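Local coordinates for protein nine-heme cytochrome c (Desulfovibrio desulfuricans, PDB 1OFW) that carries electrons through nine covalently bound c-type hemes and may form part of a transmembrane redox complex that delivers electrons to the cytoplasm for sulfate reduction, at residues F35-H40 with T49-G54; A79-N84 with T129-T134; S99-Q104 with D211-A216. One frame throughout, in Å; residues are numbered along the deposited sequence.

Contact 1: F35-H40 with T49-G54. With HEC (heme c), chain C.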
loop_
_atom_site.group_PDB
_atom_site.type_symbol
_atom_site.label_atom_id
_atom_site.label_comp_id
_atom_site.label_asym_id
_atom_site.label_seq_id
_atom_site.Cartn_x
_atom_site.Cartn_y
_atom_site.Cartn_z
ATOM N N PHE A 35 12.958 8.611 3.607
ATOM C CA PHE A 35 12.591 7.556 4.512
ATOM C C PHE A 35 12.542 8.126 5.923
ATOM O O PHE A 35 13.531 8.702 6.379
ATOM C CB PHE A 35 13.606 6.419 4.417
ATOM C CG PHE A 35 13.361 5.307 5.412
ATOM C CD1 PHE A 35 12.285 4.438 5.267
ATOM C CD2 PHE A 35 14.168 5.115 6.508
ATOM C CE1 PHE A 35 12.043 3.426 6.144
ATOM C CE2 PHE A 35 13.913 4.083 7.382
ATOM C CZ PHE A 35 12.845 3.229 7.253
ATOM N N ASN A 36 11.414 7.989 6.614
ATOM C CA ASN A 36 11.227 8.485 7.969
ATOM C C ASN A 36 11.623 7.409 8.960
ATOM O O ASN A 36 10.857 6.512 9.350
ATOM C CB ASN A 36 9.765 8.946 8.148
ATOM C CG ASN A 36 9.637 9.803 9.395
ATOM O OD1 ASN A 36 10.272 9.476 10.396
ATOM N ND2 ASN A 36 8.824 10.864 9.342
ATOM N N HIS A 37 12.908 7.448 9.347
ATOM C CA HIS A 37 13.471 6.435 10.205
ATOM C C HIS A 37 12.841 6.479 11.589
ATOM O O HIS A 37 12.630 5.456 12.223
ATOM C CB HIS A 37 15.002 6.604 10.286
ATOM C CG HIS A 37 15.718 5.379 10.739
ATOM N ND1 HIS A 37 15.754 4.904 12.026
ATOM C CD2 HIS A 37 16.441 4.454 10.030
ATOM C CE1 HIS A 37 16.459 3.789 12.086
ATOM N NE2 HIS A 37 16.894 3.485 10.877
ATOM N N LEU A 38 12.552 7.701 12.040
ATOM C CA LEU A 38 11.954 7.884 13.369
ATOM C C LEU A 38 10.648 7.107 13.458
ATOM O O LEU A 38 10.458 6.387 14.442
ATOM C CB LEU A 38 11.765 9.373 13.618
ATOM C CG LEU A 38 11.075 9.757 14.945
ATOM C CD1 LEU A 38 12.065 9.626 16.081
ATOM C CD2 LEU A 38 10.461 11.145 14.902
ATOM N N ILE A 39 9.809 7.270 12.430
ATOM C CA ILE A 39 8.502 6.582 12.492
ATOM C C ILE A 39 8.697 5.096 12.490
ATOM O O ILE A 39 8.061 4.334 13.246
ATOM C CB ILE A 39 7.589 7.067 11.343
ATOM C CG1 ILE A 39 6.948 8.415 11.724
ATOM C CG2 ILE A 39 6.573 6.049 10.908
ATOM C CD1 ILE A 39 6.355 9.141 10.524
ATOM N N HIS A 40 9.605 4.631 11.628
ATOM C CA HIS A 40 9.788 3.190 11.494
ATOM C C HIS A 40 10.419 2.555 12.734
ATOM O O HIS A 40 9.976 1.510 13.195
ATOM C CB HIS A 40 10.626 2.886 10.248
ATOM C CG HIS A 40 9.813 2.967 8.972
ATOM N ND1 HIS A 40 9.538 4.148 8.306
ATOM C CD2 HIS A 40 9.233 1.979 8.244
ATOM C CE1 HIS A 40 8.812 3.877 7.232
ATOM N NE2 HIS A 40 8.622 2.569 7.168
ATOM N N THR A 49 15.514 -6.620 11.800
ATOM C CA THR A 49 14.465 -6.973 10.843
ATOM C C THR A 49 14.813 -6.341 9.512
ATOM O O THR A 49 14.767 -6.950 8.436
ATOM C CB THR A 49 13.117 -6.488 11.359
ATOM O OG1 THR A 49 12.730 -7.282 12.509
ATOM C CG2 THR A 49 12.069 -6.694 10.299
ATOM N N CYS A 50 15.189 -5.057 9.540
ATOM C CA CYS A 50 15.588 -4.344 8.344
ATOM C C CYS A 50 17.076 -4.479 8.041
ATOM O O CYS A 50 17.431 -4.816 6.911
ATOM C CB CYS A 50 15.208 -2.872 8.515
ATOM S SG CYS A 50 13.421 -2.688 8.733
ATOM N N HIS A 51 17.893 -4.184 9.056
ATOM C CA HIS A 51 19.335 -4.264 8.857
ATOM C C HIS A 51 19.761 -5.722 9.033
ATOM O O HIS A 51 20.361 -6.100 10.037
ATOM C CB HIS A 51 20.071 -3.337 9.828
ATOM C CG HIS A 51 19.690 -1.892 9.671
ATOM N ND1 HIS A 51 20.193 -1.122 8.663
ATOM C CD2 HIS A 51 18.874 -1.088 10.407
ATOM C CE1 HIS A 51 19.695 0.100 8.784
ATOM N NE2 HIS A 51 18.896 0.152 9.816
ATOM N N HIS A 52 19.376 -6.503 8.035
ATOM C CA HIS A 52 19.299 -7.964 8.137
ATOM C C HIS A 52 20.665 -8.629 8.290
ATOM O O HIS A 52 20.695 -9.772 8.722
ATOM C CB HIS A 52 18.572 -8.544 6.905
ATOM C CG HIS A 52 19.261 -8.391 5.605
ATOM N ND1 HIS A 52 20.197 -9.334 5.173
ATOM C CD2 HIS A 52 19.212 -7.466 4.607
ATOM C CE1 HIS A 52 20.669 -8.975 4.002
ATOM N NE2 HIS A 52 20.090 -7.851 3.611
ATOM N N THR A 53 21.739 -7.956 7.925
ATOM C CA THR A 53 23.098 -8.479 8.118
ATOM C C THR A 53 23.659 -8.162 9.503
ATOM O O THR A 53 24.771 -8.631 9.800
ATOM C CB THR A 53 24.102 -7.950 7.081
ATOM O OG1 THR A 53 24.280 -6.523 7.147
ATOM C CG2 THR A 53 23.642 -8.153 5.649
ATOM N N GLY A 54 22.946 -7.374 10.298
ATOM C CA GLY A 54 23.367 -6.926 11.600
ATOM C C GLY A 54 24.149 -5.624 11.611
ATOM O O GLY A 54 24.412 -5.048 12.662
HETATM FE FE HEC C . 17.915 1.835 10.340
HETATM C CHA HEC C . 19.536 3.842 8.124
HETATM C CHB HEC C . 20.414 2.293 12.639
HETATM C CHC HEC C . 16.029 0.279 12.697
HETATM C CHD HEC C . 15.682 0.922 7.916
HETATM N NA HEC C . 19.621 2.845 10.367
HETATM C C1A HEC C . 20.110 3.652 9.365
HETATM C C2A HEC C . 21.371 4.241 9.801
HETATM C C3A HEC C . 21.613 3.799 11.041
HETATM C C4A HEC C . 20.527 2.922 11.420
HETATM C CMA HEC C . 22.792 4.097 11.993
HETATM C CAA HEC C . 22.266 5.167 8.949
HETATM C CBA HEC C . 23.293 4.241 8.255
HETATM C CGA HEC C . 24.155 4.845 7.179
HETATM O O1A HEC C . 23.766 5.813 6.496
HETATM O O2A HEC C . 25.286 4.308 7.024
HETATM N NB HEC C . 18.196 1.340 12.251
HETATM C C1B HEC C . 19.311 1.590 13.051
HETATM C C2B HEC C . 19.102 1.007 14.364
HETATM C C3B HEC C . 17.856 0.503 14.406
HETATM C C4B HEC C . 17.294 0.711 13.066
HETATM C CMB HEC C . 20.172 1.025 15.484
HETATM C CAB HEC C . 17.082 -0.160 15.539
HETATM C CBB HEC C . 16.889 0.765 16.747
HETATM N NC HEC C . 16.214 0.807 10.303
HETATM C C1C HEC C . 15.596 0.248 11.383
HETATM C C2C HEC C . 14.383 -0.409 10.965
HETATM C C3C HEC C . 14.295 -0.276 9.631
HETATM C C4C HEC C . 15.426 0.502 9.198
HETATM C CMC HEC C . 13.439 -1.175 11.917
HETATM C CAC HEC C . 13.280 -0.871 8.650
HETATM C CBC HEC C . 11.816 -0.528 8.947
HETATM N ND HEC C . 17.690 2.244 8.404
HETATM C C1D HEC C . 16.699 1.784 7.556
HETATM C C2D HEC C . 16.861 2.368 6.259
HETATM C C3D HEC C . 17.877 3.248 6.321
HETATM C C4D HEC C . 18.423 3.140 7.673
HETATM C CMD HEC C . 15.942 2.008 5.055
HETATM C CAD HEC C . 18.388 4.202 5.241
HETATM C CBD HEC C . 19.657 3.690 4.525
HETATM C CGD HEC C . 20.120 4.756 3.492
HETATM O O1D HEC C . 20.297 4.313 2.341
HETATM O O2D HEC C . 20.308 5.936 3.824
#
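The imidazoles of His-37 and His-51 face each other edge to edge through the porphyrin of a heme c, their two NE2 atoms 4.0 Å apart with the iron between them. His-51 closes a CXXCH heme-binding motif with Cys-47 and Cys-50, while His-37 comes from the start of helix 37-43, giving the bis-histidine heme of class III cytochromes c. Both NE2-iron distances are 2.0 Å, and the ring planes are turned by only about 28° against each other. With CG anti to the backbone N (chi1 -160°), the ring of His-37 swings off the start of the helix toward the heme, and NE2 meets the iron. The other nitrogen of this ring, ND1, is hydrogen-bonded to Glu-41 OE1, a bond that should restrain rotation of the imidazole about its bond to iron.

On the His-37 side, Phe-35 lies nearly flat over the edge of the porphyrin: its CE2 is 3.6 Å from heme C2D, and the methyl CMD sits over the rim of one ring face. Phe-35 CE1 in turn stands over the centre of a face of the His-40 ring. That histidine brushes the heme with CD2, 3.7 Å from CBC, but its NE2 serves the iron of a different heme, opposite His-101. Its ring is held by a bond from ND1 to Asn-36 O of 2.9 Å, an oxygen that also accepts from His-40 N. Asn-36 N-caps the helix through OD1. From the His-51 side, the thioether closes the site: Cys-50 SG is bonded to heme CAC at 1.8 Å.

Contact 2: A79-N84 with T129-T134. With HEC (heme c), chain G.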
loop_
_atom_site.group_PDB
_atom_site.type_symbol
_atom_site.label_atom_id
_atom_site.label_comp_id
_atom_site.label_asym_id
_atom_site.label_seq_id
_atom_site.Cartn_x
_atom_site.Cartn_y
_atom_site.Cartn_z
ATOM N N ALA A 79 16.294 -5.003 -3.675
ATOM C CA ALA A 79 16.310 -4.819 -2.227
ATOM C C ALA A 79 15.153 -3.955 -1.718
ATOM O O ALA A 79 14.668 -4.190 -0.592
ATOM C CB ALA A 79 17.645 -4.206 -1.835
ATOM N N MET A 80 14.739 -2.976 -2.519
ATOM C CA MET A 80 13.726 -2.050 -2.026
ATOM C C MET A 80 12.315 -2.494 -2.356
ATOM O O MET A 80 11.375 -2.128 -1.658
ATOM C CB MET A 80 14.016 -0.686 -2.637
ATOM C CG MET A 80 15.413 -0.157 -2.284
ATOM S SD MET A 80 15.602 0.134 -0.509
ATOM C CE MET A 80 17.113 -0.716 -0.167
ATOM N N HIS A 81 12.133 -3.278 -3.425
ATOM C CA HIS A 81 10.794 -3.591 -3.888
ATOM C C HIS A 81 10.449 -5.079 -3.963
ATOM O O HIS A 81 9.297 -5.386 -4.330
ATOM C CB HIS A 81 10.636 -3.015 -5.273
ATOM C CG HIS A 81 11.030 -1.609 -5.540
ATOM N ND1 HIS A 81 12.179 -1.407 -6.254
ATOM C CD2 HIS A 81 10.515 -0.371 -5.339
ATOM C CE1 HIS A 81 12.362 -0.114 -6.452
ATOM N NE2 HIS A 81 11.371 0.537 -5.895
ATOM N N ALA A 82 11.377 -5.976 -3.655
ATOM C CA ALA A 82 11.076 -7.395 -3.822
ATOM C C ALA A 82 9.812 -7.848 -3.101
ATOM O O ALA A 82 9.574 -7.505 -1.945
ATOM C CB ALA A 82 12.226 -8.229 -3.270
ATOM N N THR A 83 8.967 -8.667 -3.730
ATOM C CA THR A 83 7.831 -9.208 -3.003
ATOM C C THR A 83 7.861 -10.712 -2.853
ATOM O O THR A 83 7.059 -11.269 -2.100
ATOM C CB THR A 83 6.496 -8.842 -3.686
ATOM O OG1 THR A 83 6.560 -9.276 -5.035
ATOM C CG2 THR A 83 6.332 -7.332 -3.648
ATOM N N ASN A 84 8.742 -11.394 -3.542
ATOM C CA ASN A 84 8.802 -12.849 -3.424
ATOM C C ASN A 84 10.153 -13.264 -2.850
ATOM O O ASN A 84 10.992 -13.859 -3.508
ATOM C CB ASN A 84 8.557 -13.462 -4.810
ATOM C CG ASN A 84 9.531 -12.998 -5.870
ATOM O OD1 ASN A 84 10.109 -11.916 -5.782
ATOM N ND2 ASN A 84 9.722 -13.808 -6.911
ATOM N N THR A 129 4.481 7.808 -3.375
ATOM C CA THR A 129 4.354 7.745 -1.921
ATOM C C THR A 129 5.734 7.619 -1.295
ATOM O O THR A 129 6.006 8.210 -0.246
ATOM C CB THR A 129 3.442 6.586 -1.469
ATOM O OG1 THR A 129 2.162 6.776 -2.092
ATOM C CG2 THR A 129 3.257 6.628 0.025
ATOM N N CYS A 130 6.602 6.843 -1.949
ATOM C CA CYS A 130 7.992 6.759 -1.532
ATOM C C CYS A 130 8.890 7.718 -2.304
ATOM O O CYS A 130 9.750 8.353 -1.697
ATOM C CB CYS A 130 8.494 5.325 -1.684
ATOM S SG CYS A 130 7.561 4.173 -0.660
ATOM N N HIS A 131 8.792 7.788 -3.594
ATOM C CA HIS A 131 9.622 8.628 -4.468
ATOM C C HIS A 131 9.069 10.047 -4.438
ATOM O O HIS A 131 8.304 10.491 -5.289
ATOM C CB HIS A 131 9.664 7.998 -5.868
ATOM C CG HIS A 131 10.369 6.671 -5.912
ATOM N ND1 HIS A 131 11.765 6.610 -5.997
ATOM C CD2 HIS A 131 9.954 5.384 -5.893
ATOM C CE1 HIS A 131 12.137 5.351 -6.020
ATOM N NE2 HIS A 131 11.065 4.563 -5.959
ATOM N N ASN A 132 9.423 10.718 -3.351
ATOM C CA ASN A 132 8.648 11.808 -2.757
ATOM C C ASN A 132 9.469 13.036 -2.428
ATOM O O ASN A 132 8.980 13.886 -1.659
ATOM C CB ASN A 132 7.997 11.241 -1.482
ATOM C CG ASN A 132 8.959 10.854 -0.384
ATOM O OD1 ASN A 132 10.151 11.092 -0.447
ATOM N ND2 ASN A 132 8.504 10.239 0.699
ATOM N N ILE A 133 10.659 13.194 -2.932
ATOM C CA ILE A 133 11.537 14.319 -2.588
ATOM C C ILE A 133 10.980 15.711 -2.811
ATOM O O ILE A 133 10.284 15.988 -3.781
ATOM C CB ILE A 133 12.860 14.279 -3.414
ATOM C CG1 ILE A 133 13.928 15.196 -2.799
ATOM C CG2 ILE A 133 12.656 14.626 -4.882
ATOM C CD1 ILE A 133 14.410 14.779 -1.442
ATOM N N THR A 134 11.411 16.639 -1.942
ATOM C CA THR A 134 11.076 18.033 -2.086
ATOM C C THR A 134 11.510 18.596 -3.439
ATOM O O THR A 134 12.590 18.320 -3.945
ATOM C CB THR A 134 11.661 18.941 -0.990
ATOM O OG1 THR A 134 11.444 20.315 -1.360
ATOM C CG2 THR A 134 13.165 18.757 -0.866
HETATM FE FE HEC G . 11.156 2.545 -5.956
HETATM C CHA HEC G . 14.576 2.754 -5.936
HETATM C CHB HEC G . 11.211 2.462 -9.363
HETATM C CHC HEC G . 7.756 2.283 -5.998
HETATM C CHD HEC G . 11.139 2.580 -2.542
HETATM N NA HEC G . 12.606 2.566 -7.330
HETATM C C1A HEC G . 13.998 2.620 -7.163
HETATM C C2A HEC G . 14.671 2.446 -8.429
HETATM C C3A HEC G . 13.718 2.366 -9.367
HETATM C C4A HEC G . 12.420 2.456 -8.701
HETATM C CMA HEC G . 13.879 2.215 -10.892
HETATM C CAA HEC G . 16.194 2.349 -8.588
HETATM C CBA HEC G . 16.896 3.723 -8.597
HETATM C CGA HEC G . 16.554 4.593 -9.790
HETATM O O1A HEC G . 16.816 4.135 -10.945
HETATM O O2A HEC G . 16.065 5.727 -9.571
HETATM N NB HEC G . 9.780 2.415 -7.394
HETATM C C1B HEC G . 9.965 2.461 -8.766
HETATM C C2B HEC G . 8.680 2.510 -9.437
HETATM C C3B HEC G . 7.729 2.439 -8.478
HETATM C C4B HEC G . 8.408 2.370 -7.208
HETATM C CMB HEC G . 8.520 2.668 -10.960
HETATM C CAB HEC G . 6.201 2.465 -8.594
HETATM C CBB HEC G . 5.717 1.386 -9.615
HETATM N NC HEC G . 9.744 2.488 -4.557
HETATM C C1C HEC G . 8.383 2.372 -4.769
HETATM C C2C HEC G . 7.706 2.359 -3.503
HETATM C C3C HEC G . 8.642 2.453 -2.533
HETATM C C4C HEC G . 9.915 2.508 -3.195
HETATM C CMC HEC G . 6.168 2.300 -3.394
HETATM C CAC HEC G . 8.450 2.595 -1.011
HETATM C CBC HEC G . 7.587 1.470 -0.395
HETATM N ND HEC G . 12.556 2.679 -4.537
HETATM C C1D HEC G . 12.346 2.747 -3.177
HETATM C C2D HEC G . 13.601 3.045 -2.502
HETATM C C3D HEC G . 14.545 3.129 -3.454
HETATM C C4D HEC G . 13.923 2.847 -4.719
HETATM C CMD HEC G . 13.762 3.211 -0.972
HETATM C CAD HEC G . 16.035 3.480 -3.246
HETATM C CBD HEC G . 16.223 5.027 -3.270
HETATM C CGD HEC G . 16.254 5.597 -4.659
HETATM O O1D HEC G . 15.461 6.518 -5.033
HETATM O O2D HEC G . 17.132 5.130 -5.433
#
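His-81 stands over the centre of the porphyrin and points the NE2 edge of its ring through the iron at His-131, whose NE2 lies 4.0 Å away on the far side. This is another bis-histidine heme c: His-131 ends a CXXCH motif that begins at Cys-127, and His-81 is supplied from a distance by the last turn of helix 76-81. Each NE2 is 2.0 Å from the iron, and the two imidazole planes are twisted by about 28°. Both rings are steadied at their ND1 atoms by backbone carbonyls, His-81 by Asp-77 O one turn earlier in its helix and His-131 by Lys-31 O.

Met-80 covers the porphyrin next to His-81. Its CB sits over the middle of a face of that imidazole, and the chain then bends at chi2 (-64°) and runs along the heme instead of leaving it. As a result CG comes to 3.6 Å from heme C3D, and the sulfur SD reaches the methyl CMD, also at 3.6 Å. The opposite face of the heme belongs to the other segment. There the chain makes an inverse gamma turn centred on His-131 just after helix 124-130, an arrangement in which neighbouring residues supply the axial ligand and the covalent link: Cys-130 SG is joined to heme CAC at 1.8 Å.

Contact 3: S99-Q104 with D211-A216. With HEC (heme c), chain E.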
loop_
_atom_site.group_PDB
_atom_site.type_symbol
_atom_site.label_atom_id
_atom_site.label_comp_id
_atom_site.label_asym_id
_atom_site.label_seq_id
_atom_site.Cartn_x
_atom_site.Cartn_y
_atom_site.Cartn_z
ATOM N N SER A 99 7.531 -5.494 0.618
ATOM C CA SER A 99 7.237 -6.761 1.213
ATOM C C SER A 99 6.807 -6.525 2.651
ATOM O O SER A 99 5.822 -7.176 3.007
ATOM C CB SER A 99 8.383 -7.761 1.146
ATOM O OG SER A 99 9.226 -7.580 2.266
ATOM N N CYS A 100 7.468 -5.672 3.415
ATOM C CA CYS A 100 6.919 -5.500 4.758
ATOM C C CYS A 100 5.556 -4.819 4.735
ATOM O O CYS A 100 4.670 -5.219 5.483
ATOM C CB CYS A 100 7.900 -4.686 5.602
ATOM S SG CYS A 100 7.262 -4.510 7.275
ATOM N N HIS A 101 5.403 -3.807 3.885
ATOM C CA HIS A 101 4.106 -3.118 3.817
ATOM C C HIS A 101 3.048 -4.140 3.399
ATOM O O HIS A 101 1.922 -4.168 3.934
ATOM C CB HIS A 101 4.224 -1.907 2.924
ATOM C CG HIS A 101 5.082 -0.788 3.406
ATOM N ND1 HIS A 101 5.420 0.235 2.569
ATOM C CD2 HIS A 101 5.686 -0.525 4.585
ATOM C CE1 HIS A 101 6.203 1.116 3.223
ATOM N NE2 HIS A 101 6.366 0.665 4.454
ATOM N N GLU A 102 3.402 -5.016 2.469
ATOM C CA GLU A 102 2.404 -6.027 2.076
ATOM C C GLU A 102 2.059 -6.905 3.247
ATOM O O GLU A 102 0.879 -7.231 3.432
ATOM C CB GLU A 102 2.913 -6.930 0.950
ATOM C CG GLU A 102 3.000 -6.304 -0.401
ATOM C CD GLU A 102 3.136 -7.326 -1.530
ATOM O OE1 GLU A 102 2.994 -6.902 -2.692
ATOM O OE2 GLU A 102 3.393 -8.515 -1.245
ATOM N N GLN A 103 3.040 -7.345 4.025
ATOM C CA GLN A 103 2.790 -8.171 5.187
ATOM C C GLN A 103 1.833 -7.470 6.158
ATOM O O GLN A 103 0.988 -8.144 6.770
ATOM C CB GLN A 103 4.065 -8.495 5.942
ATOM C CG GLN A 103 5.139 -9.409 5.446
ATOM C CD GLN A 103 6.273 -9.533 6.488
ATOM O OE1 GLN A 103 7.314 -8.852 6.443
ATOM N NE2 GLN A 103 6.048 -10.411 7.476
ATOM N N GLN A 104 1.985 -6.152 6.328
ATOM C CA GLN A 104 1.075 -5.409 7.178
ATOM C C GLN A 104 -0.383 -5.625 6.709
ATOM O O GLN A 104 -1.244 -5.858 7.574
ATOM C CB GLN A 104 1.382 -3.924 7.228
ATOM C CG GLN A 104 2.705 -3.579 7.919
ATOM C CD GLN A 104 2.546 -3.643 9.426
ATOM O OE1 GLN A 104 1.811 -2.888 10.061
ATOM N NE2 GLN A 104 3.293 -4.518 10.029
ATOM N N ASP A 211 -3.821 5.183 11.189
ATOM C CA ASP A 211 -2.735 4.331 10.744
ATOM C C ASP A 211 -1.875 5.030 9.712
ATOM O O ASP A 211 -2.325 5.456 8.665
ATOM C CB ASP A 211 -3.223 2.988 10.182
ATOM C CG ASP A 211 -2.027 2.086 9.949
ATOM O OD1 ASP A 211 -1.729 1.251 10.839
ATOM O OD2 ASP A 211 -1.370 2.190 8.899
ATOM N N LYS A 212 -0.576 5.187 10.022
ATOM C CA LYS A 212 0.238 6.034 9.200
ATOM C C LYS A 212 0.547 5.410 7.850
ATOM O O LYS A 212 0.722 6.127 6.850
ATOM C CB LYS A 212 1.555 6.381 9.921
ATOM C CG LYS A 212 1.365 7.311 11.122
ATOM C CD LYS A 212 2.698 7.768 11.697
ATOM C CE LYS A 212 2.498 8.803 12.813
ATOM N NZ LYS A 212 1.860 8.202 14.012
ATOM N N LEU A 213 0.655 4.094 7.853
ATOM C CA LEU A 213 0.925 3.437 6.572
ATOM C C LEU A 213 -0.272 3.537 5.626
ATOM O O LEU A 213 -0.175 3.918 4.436
ATOM C CB LEU A 213 1.346 1.995 6.857
ATOM C CG LEU A 213 1.646 1.143 5.637
ATOM C CD1 LEU A 213 2.749 1.739 4.769
ATOM C CD2 LEU A 213 1.988 -0.270 6.094
ATOM N N ALA A 214 -1.439 3.216 6.174
ATOM C CA ALA A 214 -2.665 3.342 5.386
ATOM C C ALA A 214 -2.838 4.756 4.905
ATOM O O ALA A 214 -3.139 5.004 3.726
ATOM C CB ALA A 214 -3.857 2.889 6.219
ATOM N N GLN A 215 -2.679 5.731 5.798
ATOM C CA GLN A 215 -2.875 7.129 5.431
ATOM C C GLN A 215 -2.027 7.584 4.261
ATOM O O GLN A 215 -2.419 8.339 3.380
ATOM C CB GLN A 215 -2.539 8.034 6.638
ATOM C CG GLN A 215 -3.636 8.056 7.702
ATOM C CD GLN A 215 -3.133 8.798 8.945
ATOM O OE1 GLN A 215 -1.957 9.105 9.120
ATOM N NE2 GLN A 215 -4.039 9.048 9.865
ATOM N N ALA A 216 -0.757 7.134 4.214
ATOM C CA ALA A 216 0.156 7.471 3.157
ATOM C C ALA A 216 -0.194 6.893 1.802
ATOM O O ALA A 216 -0.069 7.580 0.801
ATOM C CB ALA A 216 1.569 6.950 3.490
HETATM FE FE HEC E . 7.470 1.608 5.824
HETATM C CHA HEC E . 5.039 3.520 7.178
HETATM C CHB HEC E . 8.042 4.017 3.412
HETATM C CHC HEC E . 10.297 0.006 4.893
HETATM C CHD HEC E . 6.769 -0.893 8.056
HETATM N NA HEC E . 6.626 3.349 5.329
HETATM C C1A HEC E . 5.615 4.001 6.017
HETATM C C2A HEC E . 5.289 5.208 5.304
HETATM C C3A HEC E . 6.033 5.271 4.200
HETATM C C4A HEC E . 6.976 4.160 4.279
HETATM C CMA HEC E . 5.978 6.277 3.073
HETATM C CAA HEC E . 4.250 6.239 5.808
HETATM C CBA HEC E . 4.782 7.044 7.033
HETATM C CGA HEC E . 6.040 7.800 6.597
HETATM O O1A HEC E . 5.859 8.767 5.862
HETATM O O2A HEC E . 7.145 7.338 6.975
HETATM N NB HEC E . 8.866 1.951 4.436
HETATM C C1B HEC E . 8.977 2.999 3.532
HETATM C C2B HEC E . 10.183 2.854 2.746
HETATM C C3B HEC E . 10.802 1.717 3.150
HETATM C C4B HEC E . 9.997 1.173 4.216
HETATM C CMB HEC E . 10.599 3.845 1.657
HETATM C CAB HEC E . 12.070 1.025 2.652
HETATM C CBB HEC E . 13.316 1.968 2.550
HETATM N NC HEC E . 8.338 -0.113 6.352
HETATM C C1C HEC E . 9.509 -0.654 5.819
HETATM C C2C HEC E . 9.735 -1.979 6.363
HETATM C C3C HEC E . 8.763 -2.208 7.254
HETATM C C4C HEC E . 7.891 -1.055 7.248
HETATM C CMC HEC E . 10.891 -2.874 5.865
HETATM C CAC HEC E . 8.452 -3.423 8.105
HETATM C CBC HEC E . 9.660 -4.276 8.568
HETATM N ND HEC E . 6.166 1.365 7.321
HETATM C C1D HEC E . 6.033 0.259 8.122
HETATM C C2D HEC E . 4.979 0.494 9.087
HETATM C C3D HEC E . 4.558 1.755 8.910
HETATM C C4D HEC E . 5.246 2.299 7.759
HETATM C CMD HEC E . 4.513 -0.538 10.104
HETATM C CAD HEC E . 3.537 2.554 9.731
HETATM C CBD HEC E . 4.205 3.088 11.021
HETATM C CGD HEC E . 3.201 3.651 12.013
HETATM O O1D HEC E . 3.571 4.532 12.821
HETATM O O2D HEC E . 2.043 3.203 12.001
#
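Leu-213 sets its two methyl groups against two different residues of the facing helix. CD1 lies squarely over the imidazole of His-101, 3.6 Å from the ring centroid and 4° off the normal, a CH-pi contact. CD2 rests on the aliphatic part of Gln-104, 3.8 Å from its CG. The leucine can straddle the pair because its CG is anti to the backbone N (chi1 179°), which extends the branch toward helix 97-107. The methyl covers a face of the His-101 ring, while NE2, at its edge, binds the iron of its heme c at 2.0 Å. It is the axial histidine of a CXXCH motif in which Cys-97 and Cys-100 form the thioethers.

Gln-104 bends at chi2 and carries its amide down to the heme, OE1 3.6 Å from the methyl CMD. The same oxygen is hydrogen-bonded to Arg-108, and Arg-108 also forms a salt bridge with Asp-211 OD1, so one guanidinium ties the two segments together. The other carboxylate oxygen of Asp-211, OD2, N-caps helix 212-217: its anti lone pair takes the N-H of Ala-214 at 2.9 Å, almost straight at 174°. Along this helix the heme edge is lined by Leu-213 CB, the CD of Lys-212 beside a propionate, and Ala-216 CB.

Helix 97-107 thus covers one face of the heme and helix 212-217 flanks its propionate edge, while His-40 of helix 37-43 binds the iron from the face opposite His-101; at Ala-216 and Phe-217, helix 212-217 packs against Thr-129 of helix 124-130.

How the contacts relate
Contacts 1 and 2 each close a bis-histidine heme within the first class III cytochrome c-like part of the chain, in series, their centres 14 Å apart. The centre of contact 3 lies about 14 Å from that of contact 1 and 12 Å from that of contact 2; its segment 211-216 comes from the second such part, so it joins the two cytochrome-like halves. Helices 47-50 and 76-81 are consecutive, as are 76-81 and 97-107. Besides holding its own heme, contact 1 supplies, through helix 37-43, a ligand to the heme of contact 3. Contacts 2 and 3 alternate along the chain and touch where Thr-83 meets Glu-102. This close clustering of hemes suits electron transfer between them.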